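Local atomic coordinates of putative N-acetylmuramoyl-L-alanine amidase,autolysin cwp6 (Peptoclostridium difficile, PDB entry 5J72), a protein that probably hydrolyses the amide bond between N-acetylmuramic acid and L-alanine in cell-wall peptidoglycan, as a zinc-dependent amidase anchored to the cell wall through CWB2 modules. Residues K479-T484 against M501-D506; N483-T488 against T527-N532; E490-K495 against I631-T636; E542-V547 against L601-F606; K564-K569 against K623-Q628. One frame throughout, in Å; residues are numbered along the deposited sequence.

Interaction 1 of 5, residues K479-T484 against M501-D506; sequences KYTLNT and MTRDTD
Leu482 swings its CG to the far side from the backbone N (chi1 178°), which lays both its methyls on the 501-506 loop, while Arg503 tucks CG between N and the carbonyl carbon (chi1 66°) and then runs straight to NE, back toward the helix. The methyls share out the loop backbone: Leu482 CD1 sits 3.8 Å from Asp504 C, and Leu482 CD2 is 3.9 Å from Thr505 CA. Lower on the same side chain, Leu482 CB lies 4.0 Å from Arg503 NH1. This joins the first turns of helix 477-494, the helix that opens with the zinc ligand Glu477, to the loop leaving edge strand 498-501 of the amidase sheet. The guanidinium is fixed from several directions. Arg503 NH1 donates to Thr505 O at 3.1 Å; the oxygen lies in the guanidinium plane, although the nitrogen stands well above the carbonyl plane. NH2 bonds to Gly459 O and Lys478 O, and NE to Pro458 O. Thr481 crosses the arginine at about a right angle, its OG1 3.3 Å from Arg503 NH2; the hydrogen bond of that hydroxyl goes to Gly459 O. Further along the loop, Asp506 pairs its OD2 with Lys478 in a salt bridge.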
# COMPACT_ATOMS: atom_id res chain seq x y z
N LYS A 479 1.93 21.70 -10.47
CA LYS A 479 2.13 20.26 -10.33
C LYS A 479 3.64 19.92 -10.14
O LYS A 479 3.99 18.94 -9.47
CB LYS A 479 1.70 19.55 -11.58
CG LYS A 479 0.23 19.81 -11.88
CD LYS A 479 -0.12 19.26 -13.22
CE LYS A 479 -1.61 19.34 -13.42
NZ LYS A 479 -1.97 18.85 -14.77
N TYR A 480 4.52 20.71 -10.77
CA TYR A 480 5.93 20.42 -10.62
C TYR A 480 6.31 20.82 -9.21
O TYR A 480 7.20 20.16 -8.63
CB TYR A 480 6.74 21.25 -11.62
CG TYR A 480 6.98 20.50 -12.89
CD1 TYR A 480 8.22 19.93 -13.16
CD2 TYR A 480 5.98 20.37 -13.85
CE1 TYR A 480 8.46 19.25 -14.34
CE2 TYR A 480 6.21 19.70 -15.04
CZ TYR A 480 7.45 19.14 -15.29
OH TYR A 480 7.72 18.48 -16.47
N THR A 481 5.66 21.88 -8.65
CA THR A 481 6.11 22.22 -7.29
C THR A 481 5.63 21.14 -6.36
O THR A 481 6.35 20.79 -5.41
CB THR A 481 5.58 23.60 -6.79
OG1 THR A 481 4.15 23.58 -6.76
CG2 THR A 481 6.02 24.74 -7.68
N LEU A 482 4.39 20.63 -6.57
CA LEU A 482 3.94 19.56 -5.66
C LEU A 482 4.84 18.27 -5.75
O LEU A 482 5.21 17.71 -4.72
CB LEU A 482 2.45 19.16 -5.94
CG LEU A 482 1.98 18.02 -5.03
CD1 LEU A 482 2.04 18.44 -3.57
CD2 LEU A 482 0.56 17.64 -5.46
N ASN A 483 5.15 17.81 -6.97
CA ASN A 483 6.00 16.60 -7.11
C ASN A 483 7.43 16.87 -6.51
O ASN A 483 7.98 15.99 -5.88
CB ASN A 483 6.12 16.22 -8.55
CG ASN A 483 4.77 15.76 -9.06
OD1 ASN A 483 4.00 15.16 -8.28
ND2 ASN A 483 4.37 16.10 -10.31
N THR A 484 7.97 18.08 -6.71
CA THR A 484 9.29 18.39 -6.15
C THR A 484 9.20 18.38 -4.61
O THR A 484 10.02 17.75 -3.94
CB THR A 484 9.72 19.81 -6.61
OG1 THR A 484 9.79 19.81 -8.02
CG2 THR A 484 11.13 20.20 -6.01
N MET A 501 3.76 19.88 5.46
CA MET A 501 3.62 20.46 4.13
C MET A 501 2.43 21.43 4.15
O MET A 501 1.41 21.10 4.74
CB MET A 501 3.32 19.37 3.08
CG MET A 501 4.47 18.32 2.93
SD MET A 501 4.23 17.25 1.53
CE MET A 501 4.51 18.45 0.16
N THR A 502 2.52 22.58 3.51
CA THR A 502 1.35 23.47 3.53
C THR A 502 0.18 22.79 2.78
O THR A 502 -0.96 22.94 3.16
CB THR A 502 1.69 24.84 2.88
OG1 THR A 502 2.22 24.60 1.59
CG2 THR A 502 2.69 25.65 3.70
N ARG A 503 0.48 22.03 1.73
CA ARG A 503 -0.50 21.23 1.02
C ARG A 503 0.21 19.98 0.50
O ARG A 503 1.42 20.04 0.17
CB ARG A 503 -1.14 22.00 -0.16
CG ARG A 503 -0.14 22.33 -1.30
CD ARG A 503 -0.86 23.01 -2.51
NE ARG A 503 0.10 23.40 -3.57
CZ ARG A 503 0.23 22.71 -4.70
NH1 ARG A 503 -0.48 21.63 -4.94
NH2 ARG A 503 1.09 23.15 -5.63
N ASP A 504 -0.49 18.85 0.45
CA ASP A 504 0.16 17.64 -0.07
C ASP A 504 -0.64 17.14 -1.24
O ASP A 504 -0.41 16.03 -1.73
CB ASP A 504 0.26 16.56 1.00
CG ASP A 504 -1.02 16.39 1.80
OD1 ASP A 504 -2.10 16.27 1.17
OD2 ASP A 504 -0.94 16.39 3.04
N THR A 505 -1.57 17.93 -1.70
CA THR A 505 -2.35 17.59 -2.86
C THR A 505 -2.71 18.85 -3.64
O THR A 505 -2.42 19.97 -3.19
CB THR A 505 -3.66 16.87 -2.40
OG1 THR A 505 -4.19 16.18 -3.53
CG2 THR A 505 -4.66 17.85 -1.87
N ASP A 506 -3.35 18.70 -4.79
CA ASP A 506 -3.73 19.86 -5.55
C ASP A 506 -4.87 20.54 -4.83
O ASP A 506 -5.92 19.93 -4.67
CB ASP A 506 -4.15 19.47 -6.97
CG ASP A 506 -4.43 20.67 -7.88
OD1 ASP A 506 -3.86 21.74 -7.64
OD2 ASP A 506 -5.21 20.52 -8.82

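Interaction 2 of 5, residues N483-T488 against T527-N532; sequences NTALAT and TSIHYN. With ZN (zinc ion), chain I.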
# COMPACT_ATOMS: atom_id res chain seq x y z
N ASN A 483 5.15 17.81 -6.97
CA ASN A 483 6.00 16.60 -7.11
C ASN A 483 7.43 16.87 -6.51
O ASN A 483 7.98 15.99 -5.88
CB ASN A 483 6.12 16.22 -8.55
CG ASN A 483 4.77 15.76 -9.06
OD1 ASN A 483 4.00 15.16 -8.28
ND2 ASN A 483 4.37 16.10 -10.31
N THR A 484 7.97 18.08 -6.71
CA THR A 484 9.29 18.39 -6.15
C THR A 484 9.20 18.38 -4.61
O THR A 484 10.02 17.75 -3.94
CB THR A 484 9.72 19.81 -6.61
OG1 THR A 484 9.79 19.81 -8.02
CG2 THR A 484 11.13 20.20 -6.01
N ALA A 485 8.15 19.04 -4.06
CA ALA A 485 7.99 19.17 -2.63
C ALA A 485 7.76 17.84 -1.95
O ALA A 485 8.23 17.65 -0.80
CB ALA A 485 6.83 20.16 -2.27
N LEU A 486 7.07 16.94 -2.58
CA LEU A 486 6.83 15.61 -1.94
C LEU A 486 8.22 14.93 -1.79
O LEU A 486 8.47 14.28 -0.77
CB LEU A 486 5.90 14.73 -2.86
CG LEU A 486 4.40 15.25 -2.72
CD1 LEU A 486 3.54 14.73 -3.93
CD2 LEU A 486 3.77 14.80 -1.36
N ALA A 487 9.05 15.06 -2.81
CA ALA A 487 10.38 14.40 -2.75
C ALA A 487 11.27 15.05 -1.68
O ALA A 487 12.02 14.36 -0.99
CB ALA A 487 11.02 14.47 -4.12
N THR A 488 11.20 16.39 -1.53
CA THR A 488 11.94 17.05 -0.46
C THR A 488 11.47 16.57 0.89
O THR A 488 12.26 16.32 1.82
CB THR A 488 11.68 18.60 -0.53
OG1 THR A 488 12.11 19.05 -1.80
CG2 THR A 488 12.42 19.36 0.64
N THR A 527 10.38 26.58 3.62
CA THR A 527 10.89 26.64 2.27
C THR A 527 9.73 26.60 1.26
O THR A 527 9.03 25.59 1.20
CB THR A 527 11.82 25.46 2.02
OG1 THR A 527 12.88 25.50 2.99
CG2 THR A 527 12.49 25.52 0.68
N SER A 528 9.56 27.67 0.48
CA SER A 528 8.55 27.71 -0.56
C SER A 528 9.21 27.24 -1.83
O SER A 528 10.35 27.64 -2.11
CB SER A 528 7.97 29.13 -0.65
OG SER A 528 6.97 29.22 -1.65
N ILE A 529 8.55 26.39 -2.63
CA ILE A 529 9.15 25.83 -3.81
C ILE A 529 8.34 26.28 -4.99
O ILE A 529 7.13 26.02 -5.05
CB ILE A 529 9.19 24.26 -3.70
CG1 ILE A 529 10.19 23.87 -2.57
CG2 ILE A 529 9.69 23.61 -5.01
CD1 ILE A 529 10.21 22.37 -2.26
N HIS A 530 9.01 26.92 -5.94
CA HIS A 530 8.38 27.49 -7.12
C HIS A 530 9.20 27.21 -8.39
O HIS A 530 10.32 26.71 -8.30
CB HIS A 530 8.28 29.02 -6.93
CG HIS A 530 7.18 29.42 -5.98
ND1 HIS A 530 5.99 30.00 -6.43
CD2 HIS A 530 7.10 29.29 -4.63
CE1 HIS A 530 5.25 30.19 -5.34
NE2 HIS A 530 5.86 29.78 -4.22
N TYR A 531 8.62 27.49 -9.58
CA TYR A 531 9.34 27.36 -10.86
C TYR A 531 9.26 28.74 -11.55
O TYR A 531 8.22 29.40 -11.45
CB TYR A 531 8.73 26.25 -11.72
CG TYR A 531 9.28 24.90 -11.31
CD1 TYR A 531 10.32 24.31 -12.01
CD2 TYR A 531 8.80 24.25 -10.17
CE1 TYR A 531 10.89 23.11 -11.58
CE2 TYR A 531 9.35 23.05 -9.74
CZ TYR A 531 10.40 22.48 -10.44
OH TYR A 531 10.96 21.30 -10.01
N ASN A 532 10.36 29.20 -12.18
CA ASN A 532 10.43 30.53 -12.81
C ASN A 532 9.90 30.52 -14.22
O ASN A 532 9.60 29.45 -14.77
CB ASN A 532 11.87 31.03 -12.91
CG ASN A 532 12.09 32.25 -12.10
OD1 ASN A 532 11.22 33.13 -12.09
ND2 ASN A 532 13.18 32.38 -11.34
ZN ZN I . 5.55 30.79 -8.43
O HOH W 1 7.40 31.48 -9.30
O HOH W 2 5.30 32.76 -7.59
O HOH W 3 4.88 31.87 -10.41
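Ile529 pushes its side chain from the sheet into helix 477-494, giving the helix-on-strand packing of this zinc amidase's alpha/beta domain; the short axes of 483-488 and 527-532 pass 9.1 Å apart and run roughly antiparallel, at 145°. The tight part is apolar and buried. Ile529 CD1 lies 4.0 Å from Ala485 CB and 3.9 Å from Thr488 OG1, a hydroxyl whose hydrogen bond goes to Gly626 O on helix 619-637. The other branch, Ile529 CG2, meets Thr484 CG2 at 3.8 Å; both of these methyls stand anti to their own backbone N, and the two side chains cross obliquely. Next to this packing comes one polar link: Tyr531 OH donates to Thr484 OG1 at 2.7 Å, arriving from the opposite direction with the threonine oxygen in the ring plane. Thr484 OG1 in turn donates to Tyr480 O, so two hydrogen bonds hold this oxygen, and they fix the end of the tyrosine. Beyond the tyrosine backbone, direct packing gives way to water and metal. His530 points away from the helix and binds the zinc ion through ND1, with His460, Glu477 and three waters completing six ligands. Tyr531 N hydrogen-bonds to the Glu477 carboxylate, steadying that ligand. One of the zinc waters, 2.2 Å from the metal, is also hydrogen-bonded to Tyr531 O at 3.1 Å.

Interaction 3 of 5, residues E490-K495 against I631-T636; sequences EYLRSK and IGIEDT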
# COMPACT_ATOMS: atom_id res chain seq x y z
N GLU A 490 10.02 13.76 1.63
CA GLU A 490 10.40 12.35 1.80
C GLU A 490 11.91 12.27 2.27
O GLU A 490 12.23 11.53 3.18
CB GLU A 490 10.30 11.65 0.44
CG GLU A 490 10.37 10.16 0.66
CD GLU A 490 8.98 9.62 1.11
OE1 GLU A 490 8.17 10.37 1.70
OE2 GLU A 490 8.71 8.45 0.87
N TYR A 491 12.78 13.08 1.65
CA TYR A 491 14.20 13.06 2.07
C TYR A 491 14.32 13.52 3.48
O TYR A 491 14.98 12.86 4.30
CB TYR A 491 15.05 13.92 1.15
CG TYR A 491 16.48 13.94 1.66
CD1 TYR A 491 17.35 12.90 1.35
CD2 TYR A 491 16.92 14.94 2.52
CE1 TYR A 491 18.63 12.85 1.91
CE2 TYR A 491 18.21 14.91 3.07
CZ TYR A 491 19.05 13.86 2.77
OH TYR A 491 20.31 13.82 3.33
N LEU A 492 13.69 14.65 3.83
CA LEU A 492 13.83 15.14 5.21
C LEU A 492 13.32 14.14 6.24
O LEU A 492 13.94 13.96 7.31
CB LEU A 492 13.05 16.47 5.36
CG LEU A 492 13.74 17.62 4.56
CD1 LEU A 492 12.85 18.87 4.52
CD2 LEU A 492 15.09 17.98 5.28
N ARG A 493 12.17 13.51 5.96
CA ARG A 493 11.64 12.56 6.93
C ARG A 493 12.55 11.36 7.08
O ARG A 493 12.64 10.83 8.19
CB ARG A 493 10.24 12.06 6.50
CG ARG A 493 9.24 13.16 6.56
CD ARG A 493 7.80 12.62 6.44
NE ARG A 493 6.88 13.73 6.71
CZ ARG A 493 5.62 13.76 6.31
NH1 ARG A 493 5.10 12.73 5.63
NH2 ARG A 493 4.85 14.80 6.59
N SER A 494 13.16 10.91 6.01
CA SER A 494 14.05 9.76 6.08
C SER A 494 15.31 10.08 6.94
O SER A 494 16.01 9.15 7.36
CB SER A 494 14.47 9.34 4.69
OG SER A 494 15.51 10.19 4.22
N LYS A 495 15.60 11.38 7.19
CA LYS A 495 16.75 11.77 8.04
C LYS A 495 16.27 12.19 9.41
O LYS A 495 17.04 12.78 10.16
CB LYS A 495 17.54 12.91 7.37
CG LYS A 495 18.06 12.49 6.00
CD LYS A 495 18.80 11.18 6.14
CE LYS A 495 19.91 11.12 5.15
NZ LYS A 495 19.64 10.14 4.09
N ILE A 631 18.36 17.99 0.95
CA ILE A 631 19.74 17.87 1.51
C ILE A 631 20.22 19.28 1.93
O ILE A 631 20.79 19.44 3.02
CB ILE A 631 20.71 17.25 0.47
CG1 ILE A 631 20.38 15.74 0.23
CG2 ILE A 631 22.22 17.35 1.04
CD1 ILE A 631 21.00 15.21 -1.09
N GLY A 632 19.98 20.29 1.07
CA GLY A 632 20.36 21.66 1.41
C GLY A 632 19.68 22.11 2.68
O GLY A 632 20.25 22.82 3.49
N ILE A 633 18.38 21.74 2.87
CA ILE A 633 17.68 22.12 4.09
C ILE A 633 18.32 21.41 5.33
O ILE A 633 18.49 22.04 6.39
CB ILE A 633 16.16 21.75 4.01
CG1 ILE A 633 15.50 22.70 2.93
CG2 ILE A 633 15.45 21.88 5.41
CD1 ILE A 633 14.01 22.24 2.58
N GLU A 634 18.58 20.11 5.19
CA GLU A 634 19.20 19.34 6.29
C GLU A 634 20.58 20.00 6.64
O GLU A 634 20.90 20.13 7.84
CB GLU A 634 19.40 17.91 5.82
CG GLU A 634 20.23 17.11 6.81
CD GLU A 634 20.57 15.71 6.26
OE1 GLU A 634 20.90 15.58 5.07
OE2 GLU A 634 20.47 14.76 7.06
N ASP A 635 21.36 20.38 5.64
CA ASP A 635 22.62 21.10 5.86
C ASP A 635 22.41 22.25 6.77
O ASP A 635 23.24 22.51 7.66
CB ASP A 635 23.15 21.73 4.58
CG ASP A 635 23.68 20.75 3.58
OD1 ASP A 635 24.02 19.63 3.98
OD2 ASP A 635 23.78 21.12 2.39
N THR A 636 21.33 22.96 6.56
CA THR A 636 21.02 24.14 7.30
C THR A 636 20.47 23.91 8.69
O THR A 636 20.96 24.58 9.61
CB THR A 636 19.99 24.97 6.48
OG1 THR A 636 20.50 25.17 5.17
CG2 THR A 636 19.73 26.32 7.10
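Ile631 meets the ring of Tyr491 face on: its CG1 lies 3.8 Å from the ring centroid, 24° off the normal, a CH-pi contact displaced toward the hydroxyl side, with Ile631 CG1 only 3.4 Å from Tyr491 CZ. The next contact comes two residues on. Ile633 crosses Leu492 at about a right angle, and its CG2 reaches Leu492 CD2 at 3.9 Å. Here the pair of helices, 477-494 and 619-637, sits on the amidase sheet: both Leu492 and Ile633 also touch Val454 and Ile456 of strand 453-458. The local helix axes pass 9.6 Å apart and run roughly the same way, crossing at -41°. Glu634 follows, extended beyond CG and turned anti to its backbone nitrogen (chi1 171°), which carries the carboxylate across to the tyrosine. Tyr491 OH donates to Glu634 OE1 over a short 2.5 Å, on the syn side of the oxygen but tilted out of the carboxylate plane; ring and carboxylate stand nearly perpendicular. The other oxygen, Glu634 OE2, rests 3.5 Å from Lys495 CG, but Lys495 NZ curls off and stays 5.6 Å from Glu634 OE2, too far for a salt bridge. Thr636 OG1 bonds to Asn561 of helix 554-569 as well as to Gly632 O.

Interaction 4 of 5, residues E542-V547 against L601-F606; sequences EIYYKV and LVECAF
Leu601 O is gripped twice by the opposite strand: Tyr544 N donates to it at 2.9 Å, and the CA-H of Ile543 adds a weaker contact, Ile543 CA to Leu601 O at 3.4 Å. Leu601 N returns a bond to Tyr544 O (3.0 Å), and Glu603 N reaches Glu542 O at 2.9 Å, nearly along the C=O axis; the partner bond, Glu542 N to Glu603 O, is weak. Between these hydrogen-bonded pairs, Ile543 and Val602 form a non-hydrogen-bonded pair and lie side by side, with CG2 of each 4.2 Å apart, on the face covered by helix 554-569. The other face carries Glu542, Tyr544, Leu601 and Glu603. There Glu542 CG packs on Glu603 CB at 3.8 Å, while Tyr544 OH bonds to Glu542 OE2 from above the carboxylate plane. Glu542 OE1 makes salt bridges with Arg575 and Lys578. This is the antiparallel pairing in the otherwise parallel amidase sheet, and the side chain of Glu603 comes within about 5 Å of the zinc ion.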
# COMPACT_ATOMS: atom_id res chain seq x y z
N GLU A 542 17.57 30.25 -8.77
CA GLU A 542 17.82 31.37 -7.86
C GLU A 542 16.98 31.14 -6.65
O GLU A 542 15.96 30.47 -6.74
CB GLU A 542 17.42 32.71 -8.49
CG GLU A 542 15.98 32.70 -9.01
CD GLU A 542 15.67 33.98 -9.84
OE1 GLU A 542 16.63 34.55 -10.45
OE2 GLU A 542 14.50 34.41 -9.87
N ILE A 543 17.40 31.67 -5.53
CA ILE A 543 16.62 31.51 -4.34
C ILE A 543 16.51 32.88 -3.70
O ILE A 543 17.50 33.59 -3.61
CB ILE A 543 17.35 30.49 -3.40
CG1 ILE A 543 17.55 29.10 -4.17
CG2 ILE A 543 16.56 30.33 -2.08
CD1 ILE A 543 18.17 28.03 -3.36
N TYR A 544 15.33 33.25 -3.22
CA TYR A 544 15.13 34.50 -2.51
C TYR A 544 15.23 34.28 -1.06
O TYR A 544 14.71 33.26 -0.55
CB TYR A 544 13.74 35.06 -2.81
CG TYR A 544 13.69 35.59 -4.21
CD1 TYR A 544 13.31 34.78 -5.26
CD2 TYR A 544 14.11 36.89 -4.50
CE1 TYR A 544 13.34 35.24 -6.56
CE2 TYR A 544 14.16 37.35 -5.80
CZ TYR A 544 13.78 36.52 -6.83
OH TYR A 544 13.85 36.94 -8.13
N TYR A 545 15.84 35.21 -0.32
CA TYR A 545 15.91 35.03 1.12
C TYR A 545 15.55 36.40 1.78
O TYR A 545 15.32 37.33 1.03
CB TYR A 545 17.30 34.49 1.55
CG TYR A 545 18.44 35.44 1.22
CD1 TYR A 545 18.93 35.54 -0.09
CD2 TYR A 545 19.00 36.25 2.19
CE1 TYR A 545 19.95 36.44 -0.40
CE2 TYR A 545 20.03 37.14 1.89
CZ TYR A 545 20.50 37.24 0.59
OH TYR A 545 21.52 38.12 0.33
N LYS A 546 15.47 36.49 3.11
CA LYS A 546 14.99 37.73 3.73
C LYS A 546 16.06 38.86 3.65
O LYS A 546 17.24 38.62 3.92
CB LYS A 546 14.63 37.48 5.17
CG LYS A 546 13.46 36.55 5.39
CD LYS A 546 13.14 36.48 6.83
CE LYS A 546 11.92 35.67 7.09
NZ LYS A 546 11.49 35.72 8.54
N VAL A 547 15.64 40.07 3.27
CA VAL A 547 16.57 41.19 3.13
C VAL A 547 17.31 41.44 4.44
O VAL A 547 18.48 41.77 4.39
CB VAL A 547 15.78 42.44 2.63
CG1 VAL A 547 14.88 42.96 3.74
CG2 VAL A 547 16.75 43.51 2.14
N LEU A 601 12.50 31.20 -0.67
CA LEU A 601 11.70 30.77 -1.78
C LEU A 601 12.61 30.34 -2.88
O LEU A 601 13.39 31.12 -3.42
CB LEU A 601 10.71 31.84 -2.26
CG LEU A 601 9.75 31.43 -3.39
CD1 LEU A 601 8.47 32.23 -3.25
CD2 LEU A 601 10.30 31.64 -4.78
N VAL A 602 12.52 29.06 -3.22
CA VAL A 602 13.35 28.46 -4.24
C VAL A 602 12.69 28.49 -5.57
O VAL A 602 11.57 28.02 -5.70
CB VAL A 602 13.63 26.96 -3.88
CG1 VAL A 602 14.52 26.30 -4.93
CG2 VAL A 602 14.25 26.87 -2.47
N GLU A 603 13.38 29.07 -6.61
CA GLU A 603 12.87 29.01 -7.98
C GLU A 603 13.74 27.96 -8.60
O GLU A 603 14.84 28.28 -9.11
CB GLU A 603 13.06 30.35 -8.70
CG GLU A 603 12.22 31.42 -8.03
CD GLU A 603 10.78 31.43 -8.58
OE1 GLU A 603 10.43 30.55 -9.36
OE2 GLU A 603 10.03 32.34 -8.21
N CYS A 604 13.30 26.67 -8.55
CA CYS A 604 14.09 25.52 -9.00
C CYS A 604 14.73 25.62 -10.35
O CYS A 604 15.87 25.21 -10.54
CB CYS A 604 13.23 24.26 -8.96
SG CYS A 604 12.47 23.98 -7.34
N ALA A 605 13.95 26.12 -11.32
CA ALA A 605 14.36 26.18 -12.71
C ALA A 605 13.29 26.99 -13.46
O ALA A 605 12.24 27.30 -12.88
CB ALA A 605 14.41 24.77 -13.28
N PHE A 606 13.57 27.36 -14.73
CA PHE A 606 12.61 28.10 -15.56
C PHE A 606 11.81 27.05 -16.22
O PHE A 606 12.35 26.28 -17.00
CB PHE A 606 13.31 29.00 -16.61
CG PHE A 606 13.70 30.34 -16.00
CD1 PHE A 606 14.68 30.41 -15.03
CD2 PHE A 606 13.02 31.49 -16.34
CE1 PHE A 606 14.97 31.62 -14.41
CE2 PHE A 606 13.31 32.70 -15.72
CZ PHE A 606 14.29 32.75 -14.75

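Interaction 5 of 5, residues K564-K569 against K623-Q628; sequences KRILEK and KTMGTQ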
# COMPACT_ATOMS: atom_id res chain seq x y z
N LYS A 564 23.70 25.43 -3.62
CA LYS A 564 24.87 24.55 -3.81
C LYS A 564 24.38 23.11 -4.10
O LYS A 564 24.79 22.51 -5.10
CB LYS A 564 25.70 24.55 -2.50
CG LYS A 564 26.94 23.67 -2.56
CD LYS A 564 27.83 23.85 -1.31
CE LYS A 564 29.34 23.61 -1.64
NZ LYS A 564 30.09 23.00 -0.48
N ARG A 565 23.45 22.57 -3.25
CA ARG A 565 23.03 21.15 -3.50
C ARG A 565 22.33 20.98 -4.84
O ARG A 565 22.56 19.98 -5.51
CB ARG A 565 22.16 20.66 -2.36
CG ARG A 565 22.93 20.63 -1.02
CD ARG A 565 24.22 19.76 -1.11
NE ARG A 565 24.63 19.47 0.26
CZ ARG A 565 25.53 18.55 0.58
NH1 ARG A 565 25.81 18.33 1.86
NH2 ARG A 565 26.16 17.86 -0.36
N ILE A 566 21.50 21.95 -5.26
CA ILE A 566 20.83 21.77 -6.54
C ILE A 566 21.86 21.70 -7.65
O ILE A 566 21.80 20.82 -8.54
CB ILE A 566 19.87 22.96 -6.79
CG1 ILE A 566 18.68 22.86 -5.79
CG2 ILE A 566 19.37 22.94 -8.28
CD1 ILE A 566 17.72 24.07 -5.96
N LEU A 567 22.82 22.65 -7.61
CA LEU A 567 23.83 22.71 -8.65
C LEU A 567 24.73 21.46 -8.63
O LEU A 567 25.30 21.16 -9.66
CB LEU A 567 24.61 24.01 -8.48
CG LEU A 567 23.75 25.27 -8.87
CD1 LEU A 567 24.42 26.58 -8.42
CD2 LEU A 567 23.56 25.27 -10.38
N GLU A 568 24.83 20.73 -7.49
CA GLU A 568 25.64 19.49 -7.47
C GLU A 568 25.04 18.44 -8.41
O GLU A 568 25.78 17.56 -8.84
CB GLU A 568 25.74 18.92 -6.00
CG GLU A 568 26.64 19.82 -5.15
CD GLU A 568 26.88 19.33 -3.71
OE1 GLU A 568 26.27 18.32 -3.28
OE2 GLU A 568 27.71 19.99 -2.99
N LYS A 569 23.72 18.50 -8.78
CA LYS A 569 23.11 17.47 -9.66
C LYS A 569 22.53 18.02 -10.91
O LYS A 569 22.09 17.27 -11.76
CB LYS A 569 21.92 16.73 -8.99
CG LYS A 569 22.27 16.08 -7.69
CD LYS A 569 22.99 14.78 -7.90
CE LYS A 569 24.06 14.71 -6.86
NZ LYS A 569 24.59 13.34 -6.68
N LYS A 623 12.16 14.07 -8.80
CA LYS A 623 12.41 13.59 -7.45
C LYS A 623 13.88 13.99 -7.03
O LYS A 623 14.10 14.38 -5.90
CB LYS A 623 12.23 12.07 -7.41
CG LYS A 623 12.52 11.56 -6.01
CD LYS A 623 12.29 10.05 -5.88
CE LYS A 623 12.06 9.72 -4.42
NZ LYS A 623 10.80 10.34 -3.87
N THR A 624 14.84 13.96 -7.96
CA THR A 624 16.23 14.34 -7.61
C THR A 624 16.27 15.83 -7.22
O THR A 624 16.94 16.21 -6.27
CB THR A 624 17.14 14.07 -8.80
OG1 THR A 624 17.12 12.66 -8.98
CG2 THR A 624 18.59 14.55 -8.55
N MET A 625 15.53 16.66 -7.94
CA MET A 625 15.46 18.08 -7.60
C MET A 625 14.95 18.23 -6.19
O MET A 625 15.55 18.98 -5.41
CB MET A 625 14.53 18.79 -8.57
CG MET A 625 14.29 20.27 -8.16
SD MET A 625 15.81 21.31 -8.25
CE MET A 625 16.06 21.44 -10.10
N GLY A 626 13.85 17.50 -5.80
CA GLY A 626 13.35 17.66 -4.44
C GLY A 626 14.35 17.14 -3.40
O GLY A 626 14.51 17.72 -2.32
N THR A 627 14.97 16.01 -3.71
CA THR A 627 15.94 15.45 -2.78
C THR A 627 17.11 16.48 -2.50
O THR A 627 17.47 16.67 -1.33
CB THR A 627 16.59 14.21 -3.41
OG1 THR A 627 15.52 13.25 -3.62
CG2 THR A 627 17.73 13.62 -2.44
N GLN A 628 17.66 17.08 -3.55
CA GLN A 628 18.76 18.05 -3.36
C GLN A 628 18.30 19.21 -2.49
O GLN A 628 19.03 19.70 -1.60
CB GLN A 628 19.26 18.56 -4.71
CG GLN A 628 19.87 17.47 -5.61
CD GLN A 628 20.92 16.66 -4.85
OE1 GLN A 628 20.72 15.48 -4.53
NE2 GLN A 628 22.06 17.30 -4.48
O HOH W 4 24.66 16.14 -3.50
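Helices 564-569 and 623-628 pass with local axes 8.9 Å apart and run roughly antiparallel, at 146°, their backbones closest where Arg565 CA and Gln628 CA stand 5.3 Å apart. Gln628 is the knob, set among Arg565, Ile566, Glu568 and Lys569. With CG beside its backbone N and a bend at chi2 (-51°), its amide folds over onto the facing helix, where Gln628 NE2 donates to Arg565 O at 2.9 Å. That bond is almost straight (172°) and keeps to the amide plane, though the nitrogen stands above the carbonyl plane. A water accepts from NE2 as well, 3.0 Å from Gln628 NE2, and passes a bond on to Glu568 OE1. The same carboxylate oxygen takes Arg565 NH2 on its syn lone pair in a salt bridge of 3.0 Å, while Arg565 NE forms a salt bridge with Asp635, further along helix 619-637. On the buried side, Ile566 CG2 meets Met625 SD at 3.9 Å. Toward the other end, Lys569 CB rests on Thr624 CG2 at 4.0 Å. What results is a single knob in a hole between two neighbouring helices, 554-569 and 619-637, lying on one face of the amidase domain's sheet.

Interactions 1, 2 and 3 step down helix 477-494, from its zinc-binding start to its far end, with the centres of 1 and 3 about 17 Å apart. Interactions 5 and 3 follow each other along helix 619-637 and are tied by the salt bridge of Arg565 NE with Asp635 OD2 (2.8 Å). Interaction 2 touches both 5, through the Thr488 bond (2.8 Å, Thr488 OG1 to Gly626 O), and 4, where His530 N lies 2.8 Å from Val602 O of the adjacent strand, a probable hydrogen bond. The zinc ion lies at the 1-2-4 end, with Thr481 about 6 Å and Glu603 about 5 Å from it by side chain, whereas the side chain of Met625 of interaction 5 is about 14 Å away.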